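Local coordinates for NEQ011 (Nanoarchaeum equitans Kin4-M, PDB 6GQ8), which probably reduces superoxide at a mononuclear iron centre, as a neelaredoxin-type superoxide reductase of the desulfoferrodoxin family, at residues I25-G30 with L91-Y96. Sequence-based numbering, arbitrary orientation.
Sequences ITIEVG and LIAISY
Ile25 and Leu91 meet tip to tip, the methyl CD1 of Ile25 lying 3.7 Å from CD1 of Leu91. CD1 of Leu91 also lies 4.0 Å from both CG1 and CG2 of Ile25, so it sits against the fork of the isoleucine as well as its end. In Leu91, CG stands anti to the carbonyl carbon (chi1 -69°), and the extended chain beyond it carries CD1 across the gap. One step along, the contact is looser, and the partner is now a single methyl: Ile27 offers its branch methyl CG2 to CB of Ala93 at 4.2 Å. These pairs illustrate how a beta sandwich closes. The segments 25-29 and 91-96, lying on strands of different sheets of the immunoglobulin-like desulfoferrodoxin domain, face each other with their directions 33° apart and no hydrogen bond between them. Their backbones instead pair within each sheet, Ile27 bonding to Ala79, for instance. Side chains of Val46 and Phe50 from strand 43-52 add to the same core. The third contact mixes apolar and polar character. Val29 lays CG2 3.8 Å from CB of Ser95, with the Ser95 hydroxyl OG slightly farther off at 4.0 Å. That buried hydroxyl makes a weak hydrogen bond to the carbonyl oxygen of His10, an iron ligand, and the Val29 side chain lies about 8 Å from the iron.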
loop_
_atom_site.group_PDB
_atom_site.type_symbol
_atom_site.label_atom_id
_atom_site.label_comp_id
_atom_site.label_asym_id
_atom_site.label_seq_id
_atom_site.Cartn_x
_atom_site.Cartn_y
_atom_site.Cartn_z
ATOM N N ILE A 25 19.101 -0.945 -3.983
ATOM C CA ILE A 25 18.416 -2.048 -4.639
ATOM C C ILE A 25 17.491 -1.458 -5.694
ATOM O O ILE A 25 16.507 -0.785 -5.364
ATOM C CB ILE A 25 17.636 -2.909 -3.636
ATOM C CG1 ILE A 25 18.581 -3.446 -2.556
ATOM C CG2 ILE A 25 16.949 -4.063 -4.343
ATOM C CD1 ILE A 25 17.870 -3.951 -1.315
ATOM N N THR A 26 17.813 -1.700 -6.961
ATOM C CA THR A 26 16.990 -1.260 -8.078
ATOM C C THR A 26 16.137 -2.431 -8.545
ATOM O O THR A 26 16.642 -3.546 -8.710
ATOM C CB THR A 26 17.854 -0.739 -9.232
ATOM O OG1 THR A 26 18.707 0.313 -8.765
ATOM C CG2 THR A 26 16.978 -0.208 -10.361
ATOM N N ILE A 27 14.847 -2.178 -8.746
ATOM C CA ILE A 27 13.915 -3.175 -9.255
ATOM C C ILE A 27 13.236 -2.581 -10.478
ATOM O O ILE A 27 12.677 -1.481 -10.406
ATOM C CB ILE A 27 12.868 -3.585 -8.201
ATOM C CG1 ILE A 27 13.543 -3.949 -6.876
ATOM C CG2 ILE A 27 12.049 -4.764 -8.697
ATOM C CD1 ILE A 27 12.658 -3.737 -5.674
ATOM N N GLU A 28 13.295 -3.295 -11.599
ATOM C CA GLU A 28 12.671 -2.838 -12.833
ATOM C C GLU A 28 11.978 -4.007 -13.511
ATOM O O GLU A 28 12.575 -5.076 -13.674
ATOM C CB GLU A 28 13.709 -2.212 -13.777
ATOM C CG GLU A 28 13.112 -1.587 -15.031
ATOM C CD GLU A 28 14.135 -0.828 -15.864
ATOM O OE1 GLU A 28 15.344 -0.923 -15.567
ATOM O OE2 GLU A 28 13.724 -0.136 -16.819
ATOM N N VAL A 29 10.723 -3.802 -13.904
ATOM C CA VAL A 29 9.959 -4.789 -14.659
ATOM C C VAL A 29 9.954 -4.365 -16.121
ATOM O O VAL A 29 9.666 -3.204 -16.436
ATOM C CB VAL A 29 8.526 -4.927 -14.119
ATOM C CG1 VAL A 29 7.757 -5.965 -14.926
ATOM C CG2 VAL A 29 8.546 -5.302 -12.643
ATOM N N GLY A 30 10.290 -5.294 -17.008
ATOM C CA GLY A 30 10.349 -4.971 -18.421
ATOM C C GLY A 30 11.582 -4.189 -18.808
ATOM O O GLY A 30 11.497 -3.267 -19.632
ATOM N N LEU A 91 17.476 -11.706 -1.866
ATOM C CA LEU A 91 16.387 -10.763 -2.062
ATOM C C LEU A 91 15.319 -11.394 -2.944
ATOM O O LEU A 91 15.617 -12.149 -3.873
ATOM C CB LEU A 91 16.898 -9.469 -2.697
ATOM C CG LEU A 91 17.793 -8.606 -1.806
ATOM C CD1 LEU A 91 18.302 -7.398 -2.568
ATOM C CD2 LEU A 91 17.019 -8.164 -0.577
ATOM N N ILE A 92 14.064 -11.068 -2.653
ATOM C CA ILE A 92 12.931 -11.623 -3.381
ATOM C C ILE A 92 12.051 -10.470 -3.832
ATOM O O ILE A 92 11.582 -9.679 -3.005
ATOM C CB ILE A 92 12.129 -12.622 -2.528
ATOM C CG1 ILE A 92 13.036 -13.754 -2.036
ATOM C CG2 ILE A 92 10.958 -13.183 -3.322
ATOM C CD1 ILE A 92 12.383 -14.674 -1.024
ATOM N N ALA A 93 11.843 -10.361 -5.141
ATOM C CA ALA A 93 10.973 -9.347 -5.715
ATOM C C ALA A 93 9.739 -10.027 -6.282
ATOM O O ALA A 93 9.852 -11.024 -7.003
ATOM C CB ALA A 93 11.691 -8.547 -6.804
ATOM N N ILE A 94 8.571 -9.486 -5.957
ATOM C CA ILE A 94 7.294 -9.980 -6.453
ATOM C C ILE A 94 6.589 -8.811 -7.118
ATOM O O ILE A 94 6.374 -7.772 -6.485
ATOM C CB ILE A 94 6.431 -10.570 -5.327
ATOM C CG1 ILE A 94 7.132 -11.773 -4.688
ATOM C CG2 ILE A 94 5.053 -10.956 -5.852
ATOM C CD1 ILE A 94 6.306 -12.464 -3.623
ATOM N N SER A 95 6.235 -8.977 -8.388
ATOM C CA SER A 95 5.570 -7.936 -9.151
ATOM C C SER A 95 4.233 -8.453 -9.662
ATOM O O SER A 95 4.045 -9.660 -9.845
ATOM C CB SER A 95 6.436 -7.472 -10.326
ATOM O OG SER A 95 6.678 -8.542 -11.219
ATOM N N TYR A 96 3.306 -7.529 -9.902
ATOM C CA TYR A 96 1.948 -7.873 -10.298
ATOM C C TYR A 96 1.579 -7.145 -11.578
ATOM O O TYR A 96 1.725 -5.922 -11.667
ATOM C CB TYR A 96 0.940 -7.524 -9.199
ATOM C CG TYR A 96 -0.506 -7.705 -9.616
ATOM C CD1 TYR A 96 -1.045 -8.971 -9.787
ATOM C CD2 TYR A 96 -1.332 -6.610 -9.822
ATOM C CE1 TYR A 96 -2.368 -9.145 -10.160
ATOM C CE2 TYR A 96 -2.656 -6.773 -10.198
ATOM C CZ TYR A 96 -3.167 -8.044 -10.366
ATOM O OH TYR A 96 -4.484 -8.213 -10.740
#